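Putative modification methylase (PDB 2ZIE) probably transfers a methyl group from S-adenosyl-L-methionine to the N4 amino group of cytosine in DNA, probably as part of a restriction system. Local coordinates at residues L24-A29 with L265-A270; E31-F36 with F84-P89; G127-N132 with R174-Y179. One frame throughout, in Å; residues are numbered along the deposited sequence.

Contact 1 of 3, residues L24-A29 with L265-A270; sequences LHVGDA and LVPRYA
Val26, on strand 22-26, meets Pro267 and Ala270 on the first turn of helix 267-280, where strand 22-26, an inner strand of the Rossmann-like methyltransferase sheet, leads into its S-adenosyl-L-methionine site. The side-chain contacts are mainly between apolar groups. The two methyls of Val26 divide the helix between them: with chi1 at 180°, CG1 lies anti to the backbone N and rests on the proline at 3.9 Å from Pro267 CB, the two side chains crossing nearly at right angles. CG2 meets the methyl group of the alanine, Val26 CG2 to Ala270 CB being 3.5 Å. Ala270 is shared, because Leu24 reaches it from two residues earlier on the strand: Leu24 CD2 lies 3.8 Å from Ala270 CA and 4.0 Å from Ala270 CB. Both the leucine and the valine thus pack on one methyl group.

Across the two segments the closest polar approach is made by the backbone. Gly27, with phi 151°, leaves the strand through a conformation that a residue with a CB would enter only with strain. Asp28 then stands at the N-cap of helix 29-34, its side-chain OD2 accepting from Glu31 N, outside the two segments. Asp28 and Ala29 both belong to the S-adenosyl-L-methionine site, as does Glu264, just before the second segment. Strand 22-26 runs parallel to strand 259-264, and backbone bonds from His25 and Gly27 to Glu264 hold the two loops side by side. Where the two segments come closest, Leu265 CA directs its hydrogen at Gly27 O across 3.1 Å, a CA-H...O contact with 142° at the hydrogen.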
loop_
_atom_site.group_PDB
_atom_site.type_symbol
_atom_site.label_atom_id
_atom_site.label_comp_id
_atom_site.label_asym_id
_atom_site.label_seq_id
_atom_site.Cartn_x
_atom_site.Cartn_y
_atom_site.Cartn_z
ATOM N N LEU A 24 -13.204 -13.093 25.918
ATOM C CA LEU A 24 -12.206 -13.598 24.993
ATOM C C LEU A 24 -12.459 -15.087 24.758
ATOM O O LEU A 24 -12.227 -15.898 25.639
ATOM C CB LEU A 24 -10.809 -13.388 25.567
ATOM C CG LEU A 24 -9.675 -14.097 24.826
ATOM C CD1 LEU A 24 -9.762 -13.825 23.333
ATOM C CD2 LEU A 24 -8.349 -13.635 25.391
ATOM N N HIS A 25 -12.944 -15.446 23.578
ATOM C CA HIS A 25 -13.219 -16.846 23.275
ATOM C C HIS A 25 -12.003 -17.558 22.716
ATOM O O HIS A 25 -11.380 -17.081 21.766
ATOM C CB HIS A 25 -14.351 -16.979 22.260
ATOM C CG HIS A 25 -15.653 -16.415 22.726
ATOM N ND1 HIS A 25 -16.848 -17.081 22.565
ATOM C CD2 HIS A 25 -15.955 -15.230 23.307
ATOM C CE1 HIS A 25 -17.831 -16.329 23.027
ATOM N NE2 HIS A 25 -17.316 -15.201 23.482
ATOM N N VAL A 26 -11.677 -18.708 23.299
ATOM C CA VAL A 26 -10.544 -19.497 22.841
ATOM C C VAL A 26 -11.019 -20.476 21.777
ATOM O O VAL A 26 -12.021 -21.159 21.962
ATOM C CB VAL A 26 -9.924 -20.284 23.988
ATOM C CG1 VAL A 26 -8.744 -21.090 23.474
ATOM C CG2 VAL A 26 -9.489 -19.327 25.092
ATOM N N GLY A 27 -10.309 -20.531 20.657
ATOM C CA GLY A 27 -10.702 -21.431 19.593
ATOM C C GLY A 27 -10.298 -20.935 18.219
ATOM O O GLY A 27 -9.414 -20.088 18.085
ATOM N N ASP A 28 -10.942 -21.476 17.192
ATOM C CA ASP A 28 -10.652 -21.080 15.824
ATOM C C ASP A 28 -11.527 -19.904 15.430
ATOM O O ASP A 28 -12.759 -19.998 15.444
ATOM C CB ASP A 28 -10.909 -22.227 14.858
ATOM C CG ASP A 28 -10.748 -21.804 13.413
ATOM O OD1 ASP A 28 -9.616 -21.442 13.023
ATOM O OD2 ASP A 28 -11.752 -21.820 12.669
ATOM N N ALA A 29 -10.871 -18.805 15.070
ATOM C CA ALA A 29 -11.543 -17.574 14.673
ATOM C C ALA A 29 -12.747 -17.825 13.775
ATOM O O ALA A 29 -13.875 -17.480 14.123
ATOM C CB ALA A 29 -10.547 -16.656 13.968
ATOM N N LEU A 265 -6.622 -18.318 19.346
ATOM C CA LEU A 265 -6.449 -19.739 19.089
ATOM C C LEU A 265 -5.648 -20.499 20.142
ATOM O O LEU A 265 -5.987 -21.632 20.470
ATOM C CB LEU A 265 -5.812 -19.935 17.712
ATOM C CG LEU A 265 -5.382 -21.349 17.323
ATOM C CD1 LEU A 265 -5.296 -21.464 15.810
ATOM C CD2 LEU A 265 -4.045 -21.670 17.958
ATOM N N VAL A 266 -4.597 -19.884 20.673
ATOM C CA VAL A 266 -3.761 -20.541 21.672
ATOM C C VAL A 266 -4.203 -20.257 23.095
ATOM O O VAL A 266 -3.995 -19.158 23.611
ATOM C CB VAL A 266 -2.285 -20.109 21.549
ATOM C CG1 VAL A 266 -1.449 -20.787 22.620
ATOM C CG2 VAL A 266 -1.762 -20.442 20.173
ATOM N N PRO A 267 -4.796 -21.256 23.764
ATOM C CA PRO A 267 -5.251 -21.064 25.142
ATOM C C PRO A 267 -4.208 -20.467 26.075
ATOM O O PRO A 267 -4.563 -19.823 27.065
ATOM C CB PRO A 267 -5.700 -22.464 25.564
ATOM C CG PRO A 267 -4.991 -23.377 24.614
ATOM C CD PRO A 267 -5.050 -22.634 23.319
ATOM N N ARG A 268 -2.930 -20.657 25.765
ATOM C CA ARG A 268 -1.885 -20.103 26.624
ATOM C C ARG A 268 -1.850 -18.582 26.512
ATOM O O ARG A 268 -1.718 -17.877 27.513
ATOM C CB ARG A 268 -0.502 -20.680 26.275
ATOM C CG ARG A 268 0.597 -20.236 27.247
ATOM C CD ARG A 268 1.923 -20.969 27.051
ATOM N NE ARG A 268 2.632 -20.641 25.808
ATOM C CZ ARG A 268 2.596 -21.374 24.694
ATOM N NH1 ARG A 268 1.878 -22.491 24.650
ATOM N NH2 ARG A 268 3.298 -21.003 23.627
ATOM N N TYR A 269 -1.974 -18.076 25.291
ATOM C CA TYR A 269 -1.958 -16.634 25.078
ATOM C C TYR A 269 -3.227 -15.992 25.646
ATOM O O TYR A 269 -3.183 -14.903 26.222
ATOM C CB TYR A 269 -1.808 -16.329 23.587
ATOM C CG TYR A 269 -0.503 -16.829 23.011
ATOM C CD1 TYR A 269 0.694 -16.673 23.714
ATOM C CD2 TYR A 269 -0.455 -17.449 21.760
ATOM C CE1 TYR A 269 1.908 -17.124 23.187
ATOM C CE2 TYR A 269 0.756 -17.903 21.223
ATOM C CZ TYR A 269 1.932 -17.736 21.943
ATOM O OH TYR A 269 3.131 -18.179 21.429
ATOM N N ALA A 270 -4.353 -16.680 25.491
ATOM C CA ALA A 270 -5.622 -16.192 26.010
ATOM C C ALA A 270 -5.447 -15.966 27.505
ATOM O O ALA A 270 -5.919 -14.977 28.065
ATOM C CB ALA A 270 -6.719 -17.221 25.757
#

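Contact 2 of 3, residues E31-F36 with F84-P89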
loop_
_atom_site.group_PDB
_atom_site.type_symbol
_atom_site.label_atom_id
_atom_site.label_comp_id
_atom_site.label_asym_id
_atom_site.label_seq_id
_atom_site.Cartn_x
_atom_site.Cartn_y
_atom_site.Cartn_z
ATOM N N GLU A 31 -14.620 -20.424 13.004
ATOM C CA GLU A 31 -15.745 -21.116 13.612
ATOM C C GLU A 31 -16.411 -20.341 14.744
ATOM O O GLU A 31 -17.631 -20.373 14.878
ATOM C CB GLU A 31 -15.301 -22.501 14.094
ATOM C CG GLU A 31 -14.539 -23.311 13.032
ATOM C CD GLU A 31 -15.295 -23.465 11.706
ATOM O OE1 GLU A 31 -14.705 -24.018 10.751
ATOM O OE2 GLU A 31 -16.472 -23.044 11.614
ATOM N N VAL A 32 -15.619 -19.647 15.556
ATOM C CA VAL A 32 -16.169 -18.861 16.657
ATOM C C VAL A 32 -17.010 -17.701 16.114
ATOM O O VAL A 32 -18.144 -17.482 16.545
ATOM C CB VAL A 32 -15.051 -18.290 17.547
ATOM C CG1 VAL A 32 -15.643 -17.448 18.663
ATOM C CG2 VAL A 32 -14.227 -19.419 18.116
ATOM N N LEU A 33 -16.461 -16.960 15.160
ATOM C CA LEU A 33 -17.191 -15.840 14.591
ATOM C C LEU A 33 -18.458 -16.313 13.896
ATOM O O LEU A 33 -19.453 -15.581 13.831
ATOM C CB LEU A 33 -16.315 -15.067 13.601
ATOM C CG LEU A 33 -15.093 -14.344 14.168
ATOM C CD1 LEU A 33 -14.563 -13.398 13.109
ATOM C CD2 LEU A 33 -15.458 -13.583 15.434
ATOM N N ALA A 34 -18.417 -17.534 13.374
ATOM C CA ALA A 34 -19.576 -18.103 12.694
ATOM C C ALA A 34 -20.724 -18.306 13.692
ATOM O O ALA A 34 -21.898 -18.362 13.312
ATOM C CB ALA A 34 -19.195 -19.430 12.038
ATOM N N SER A 35 -20.379 -18.382 14.971
ATOM C CA SER A 35 -21.375 -18.586 16.011
ATOM C C SER A 35 -22.014 -17.290 16.488
ATOM O O SER A 35 -23.012 -17.321 17.206
ATOM C CB SER A 35 -20.746 -19.280 17.213
ATOM O OG SER A 35 -20.156 -18.331 18.082
ATOM N N PHE A 36 -21.438 -16.152 16.109
ATOM C CA PHE A 36 -21.981 -14.867 16.532
ATOM C C PHE A 36 -23.063 -14.339 15.589
ATOM O O PHE A 36 -23.039 -14.601 14.383
ATOM C CB PHE A 36 -20.858 -13.825 16.671
ATOM C CG PHE A 36 -19.829 -14.168 17.719
ATOM C CD1 PHE A 36 -20.194 -14.823 18.889
ATOM C CD2 PHE A 36 -18.496 -13.802 17.548
ATOM C CE1 PHE A 36 -19.242 -15.110 19.874
ATOM C CE2 PHE A 36 -17.541 -14.084 18.527
ATOM C CZ PHE A 36 -17.913 -14.738 19.690
ATOM N N PHE A 84 -17.355 -9.513 7.981
ATOM C CA PHE A 84 -18.283 -8.720 7.191
ATOM C C PHE A 84 -19.722 -8.932 7.654
ATOM O O PHE A 84 -20.514 -7.997 7.710
ATOM C CB PHE A 84 -18.170 -9.073 5.709
ATOM C CG PHE A 84 -19.024 -8.208 4.809
ATOM C CD1 PHE A 84 -20.371 -8.501 4.606
ATOM C CD2 PHE A 84 -18.477 -7.094 4.172
ATOM C CE1 PHE A 84 -21.170 -7.694 3.779
ATOM C CE2 PHE A 84 -19.265 -6.274 3.338
ATOM C CZ PHE A 84 -20.618 -6.578 3.142
ATOM N N ARG A 85 -20.052 -10.169 7.998
ATOM C CA ARG A 85 -21.396 -10.496 8.449
ATOM C C ARG A 85 -21.755 -9.923 9.813
ATOM O O ARG A 85 -22.811 -9.315 9.959
ATOM C CB ARG A 85 -21.590 -12.020 8.466
ATOM C CG ARG A 85 -22.955 -12.507 8.967
ATOM C CD ARG A 85 -23.037 -14.038 8.939
ATOM N NE ARG A 85 -22.109 -14.674 9.872
ATOM C CZ ARG A 85 -22.299 -14.748 11.186
ATOM N NH1 ARG A 85 -23.395 -14.235 11.732
ATOM N NH2 ARG A 85 -21.378 -15.303 11.963
ATOM N N LEU A 86 -20.896 -10.093 10.815
ATOM C CA LEU A 86 -21.250 -9.588 12.141
ATOM C C LEU A 86 -20.973 -8.111 12.411
ATOM O O LEU A 86 -21.212 -7.601 13.512
ATOM C CB LEU A 86 -20.628 -10.466 13.243
ATOM C CG LEU A 86 -19.413 -11.327 12.943
ATOM C CD1 LEU A 86 -18.333 -10.438 12.423
ATOM C CD2 LEU A 86 -18.942 -12.039 14.191
ATOM N N LEU A 87 -20.496 -7.417 11.393
ATOM C CA LEU A 87 -20.216 -5.995 11.518
ATOM C C LEU A 87 -21.536 -5.273 11.235
ATOM O O LEU A 87 -22.316 -5.711 10.380
ATOM C CB LEU A 87 -19.157 -5.607 10.482
ATOM C CG LEU A 87 -18.113 -4.520 10.732
ATOM C CD1 LEU A 87 -17.454 -4.696 12.092
ATOM C CD2 LEU A 87 -17.076 -4.589 9.619
ATOM N N VAL A 88 -21.814 -4.194 11.960
ATOM C CA VAL A 88 -23.041 -3.451 11.710
ATOM C C VAL A 88 -22.786 -2.633 10.463
ATOM O O VAL A 88 -21.641 -2.402 10.090
ATOM C CB VAL A 88 -23.379 -2.456 12.843
ATOM C CG1 VAL A 88 -23.475 -3.175 14.172
ATOM C CG2 VAL A 88 -22.318 -1.352 12.900
ATOM N N PRO A 89 -23.850 -2.198 9.781
ATOM C CA PRO A 89 -23.645 -1.387 8.576
ATOM C C PRO A 89 -22.896 -0.112 8.972
ATOM O O PRO A 89 -23.207 0.517 9.993
ATOM C CB PRO A 89 -25.065 -1.102 8.115
ATOM C CG PRO A 89 -25.792 -2.336 8.537
ATOM C CD PRO A 89 -25.265 -2.574 9.928
#
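Arg85, in the last turn of helix 64-86, reaches the backbone that follows helix 29-34. Its CB points toward that segment, and CG continues anti to the backbone N (chi1 178°). The chain then bends at chi3, 65°, which brings the guanidinium edge-on to the carbonyls beyond. NE has a partner just outside the two segments. The two terminal nitrogens share one acceptor end-on: NH1 donates to Phe36 O at 2.7 Å, and NH2 to the same Phe36 O at 3.0 Å, both within 3° of the guanidinium plane. NH2 also forms a salt bridge with Glu82. Replacing this arginine by alanine would probably deprive Phe36 O of both donors described here and Glu82 of a charge partner. Beside the arginine, Leu86 CD2 wedges between the helix and the aromatic residue, 3.6 Å from Phe36 CB and 4.0 Å from Leu33 CD2, and meets the Phe36 ring at its edge. Leu33 also packs on Val79 and Val83 of helix 64-86 and on Val263 of strand 259-264, while backbone bonds from Leu86 and Val88 to Val41 lead into strand 41-46. The contact therefore joins helix 29-34 and the chain after it to the end of helix 64-86, beside the central sheet.

Contact 3 of 3, residues G127-N132 with R174-Y179; sequences GFDNLN and RKPGGY
Asp129 and Arg174 form an antiparallel hydrogen-bonded pair at one end of the pairing of strands 129-137 and 167-174, within the mixed sheet of the Rossmann-like methyltransferase fold. Asp129 N donates to Arg174 O at 2.7 Å and Arg174 N to Asp129 O at 2.8 Å. Both bonds are nearly straight, 173° and 168° at the hydrogen, and lie in the carbonyl planes.

Side chains pack around this pair. Leu131 CD1 lies 4.0 Å from Arg174 CB and also touches Arg174 CD, so the arginine's aliphatic stem, extended from CG to NE, runs past the leucine. Phe128 brings its ring edge to Arg174 O, with CD1 3.9 Å from that oxygen.

Farther out, Gly127 ends helix 115-125 with a Schellman motif, and its positive phi turns the chain into the strand. Phe128 also stacks edge-to-face with Phe84. The CB of Lys175 points away from segment 127-132, and its NZ bonds to Leu87 O and Phe84 O. The second subunit also touches this segment: Arg109 of that subunit makes a salt bridge with Asp129 OD2, and Asn130 ND2 bonds to Val112 O of that subunit. Arg174 within the chain is a more distant charge, its NH1 4.6 Å from Asp129 OD2 and beyond a salt bridge. The pyrrolidine ring of Pro176 lies beside the same carboxylate, with Pro176 CB 3.3 Å from Asp129 OD2.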
loop_
_atom_site.group_PDB
_atom_site.type_symbol
_atom_site.label_atom_id
_atom_site.label_comp_id
_atom_site.label_asym_id
_atom_site.label_seq_id
_atom_site.Cartn_x
_atom_site.Cartn_y
_atom_site.Cartn_z
ATOM N N GLY A 127 -17.205 -7.774 -0.439
ATOM C CA GLY A 127 -18.219 -6.747 -0.279
ATOM C C GLY A 127 -17.819 -5.499 0.497
ATOM O O GLY A 127 -18.600 -4.558 0.592
ATOM N N PHE A 128 -16.610 -5.482 1.050
ATOM C CA PHE A 128 -16.133 -4.329 1.808
ATOM C C PHE A 128 -15.841 -3.149 0.907
ATOM O O PHE A 128 -15.435 -3.324 -0.240
ATOM C CB PHE A 128 -14.831 -4.666 2.540
ATOM C CG PHE A 128 -15.009 -5.490 3.772
ATOM C CD1 PHE A 128 -15.447 -4.908 4.948
ATOM C CD2 PHE A 128 -14.701 -6.843 3.765
ATOM C CE1 PHE A 128 -15.570 -5.659 6.107
ATOM C CE2 PHE A 128 -14.824 -7.604 4.922
ATOM C CZ PHE A 128 -15.258 -7.010 6.097
ATOM N N ASP A 129 -16.051 -1.950 1.431
ATOM C CA ASP A 129 -15.723 -0.734 0.708
ATOM C C ASP A 129 -14.333 -0.369 1.209
ATOM O O ASP A 129 -14.086 -0.338 2.413
ATOM C CB ASP A 129 -16.664 0.413 1.060
ATOM C CG ASP A 129 -17.921 0.424 0.220
ATOM O OD1 ASP A 129 -17.939 -0.207 -0.863
ATOM O OD2 ASP A 129 -18.888 1.090 0.641
ATOM N N ASN A 130 -13.418 -0.096 0.299
ATOM C CA ASN A 130 -12.083 0.263 0.708
ATOM C C ASN A 130 -11.965 1.748 1.019
ATOM O O ASN A 130 -12.510 2.581 0.307
ATOM C CB ASN A 130 -11.085 -0.099 -0.383
ATOM C CG ASN A 130 -9.681 0.266 -0.006
ATOM O OD1 ASN A 130 -9.104 -0.321 0.911
ATOM N ND2 ASN A 130 -9.120 1.254 -0.692
ATOM N N LEU A 131 -11.264 2.064 2.100
ATOM C CA LEU A 131 -11.019 3.441 2.496
ATOM C C LEU A 131 -9.504 3.613 2.486
ATOM O O LEU A 131 -8.773 2.622 2.482
ATOM C CB LEU A 131 -11.562 3.705 3.896
ATOM C CG LEU A 131 -13.055 3.431 4.105
ATOM C CD1 LEU A 131 -13.471 3.995 5.455
ATOM C CD2 LEU A 131 -13.872 4.074 3.001
ATOM N N ASN A 132 -9.022 4.852 2.464
ATOM C CA ASN A 132 -7.579 5.058 2.454
ATOM C C ASN A 132 -6.982 4.575 3.744
ATOM O O ASN A 132 -7.492 4.861 4.822
ATOM C CB ASN A 132 -7.206 6.519 2.244
ATOM C CG ASN A 132 -7.157 6.887 0.790
ATOM O OD1 ASN A 132 -6.596 6.152 -0.023
ATOM N ND2 ASN A 132 -7.744 8.027 0.446
ATOM N N ARG A 174 -14.676 -0.785 5.077
ATOM C CA ARG A 174 -15.979 -0.425 5.588
ATOM C C ARG A 174 -17.127 -1.240 5.014
ATOM O O ARG A 174 -17.140 -1.582 3.837
ATOM C CB ARG A 174 -16.205 1.062 5.316
ATOM C CG ARG A 174 -17.522 1.614 5.789
ATOM C CD ARG A 174 -17.552 3.112 5.589
ATOM N NE ARG A 174 -18.723 3.687 6.238
ATOM C CZ ARG A 174 -19.956 3.654 5.735
ATOM N NH1 ARG A 174 -20.189 3.076 4.557
ATOM N NH2 ARG A 174 -20.962 4.181 6.425
ATOM N N LYS A 175 -18.089 -1.557 5.870
ATOM C CA LYS A 175 -19.278 -2.278 5.438
ATOM C C LYS A 175 -20.311 -1.213 5.082
ATOM O O LYS A 175 -20.651 -0.361 5.904
ATOM C CB LYS A 175 -19.821 -3.155 6.559
ATOM C CG LYS A 175 -20.981 -4.002 6.121
ATOM C CD LYS A 175 -21.490 -4.868 7.248
ATOM C CE LYS A 175 -22.665 -5.710 6.786
ATOM N NZ LYS A 175 -23.131 -6.601 7.875
ATOM N N PRO A 176 -20.809 -1.232 3.843
ATOM C CA PRO A 176 -21.806 -0.239 3.422
ATOM C C PRO A 176 -23.213 -0.596 3.878
ATOM O O PRO A 176 -23.410 -1.564 4.609
ATOM C CB PRO A 176 -21.675 -0.260 1.907
ATOM C CG PRO A 176 -21.401 -1.712 1.638
ATOM C CD PRO A 176 -20.387 -2.074 2.710
ATOM N N GLY A 177 -24.195 0.192 3.458
ATOM C CA GLY A 177 -25.572 -0.115 3.824
ATOM C C GLY A 177 -26.311 0.885 4.693
ATOM O O GLY A 177 -27.544 0.886 4.749
ATOM N N GLY A 178 -25.560 1.737 5.374
ATOM C CA GLY A 178 -26.178 2.727 6.229
ATOM C C GLY A 178 -25.275 2.885 7.418
ATOM O O GLY A 178 -24.056 2.895 7.249
ATOM N N TYR A 179 -25.857 3.019 8.607
ATOM C CA TYR A 179 -25.064 3.139 9.822
ATOM C C TYR A 179 -25.815 3.484 11.101
ATOM O O TYR A 179 -26.835 4.177 11.096
ATOM C CB TYR A 179 -23.903 4.126 9.624
ATOM C CG TYR A 179 -24.293 5.576 9.493
ATOM C CD1 TYR A 179 -24.505 6.366 10.626
ATOM C CD2 TYR A 179 -24.410 6.174 8.235
ATOM C CE1 TYR A 179 -24.818 7.726 10.512
ATOM C CE2 TYR A 179 -24.724 7.530 8.105
ATOM C CZ TYR A 179 -24.927 8.305 9.248
ATOM O OH TYR A 179 -25.229 9.650 9.128
#

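In the fold
Contact 1 closes a long loop of the chain within which contacts 2 and 3 follow in series. Its centre is about 17 Å from that of contact 2. The two meet directly through consecutive elements, strand 22-26 and helix 29-34: His25 CE1 packs 3.7 Å from Phe36 CE1, and the rings are edge-to-face. Contact 2 also joins contact 3, about 15 Å away between centres, where Lys175 NZ lies 2.8 Å from Leu87 O. Contacts 1 and 3 do not touch; their centres are about 28 Å apart, on opposite sides of the chain's centre. Contact 1 holds part of the S-adenosyl-L-methionine site, the side chain of Leu33 in contact 2 is about 5 Å from that of Ala29 in that site, and contact 3 faces the second subunit.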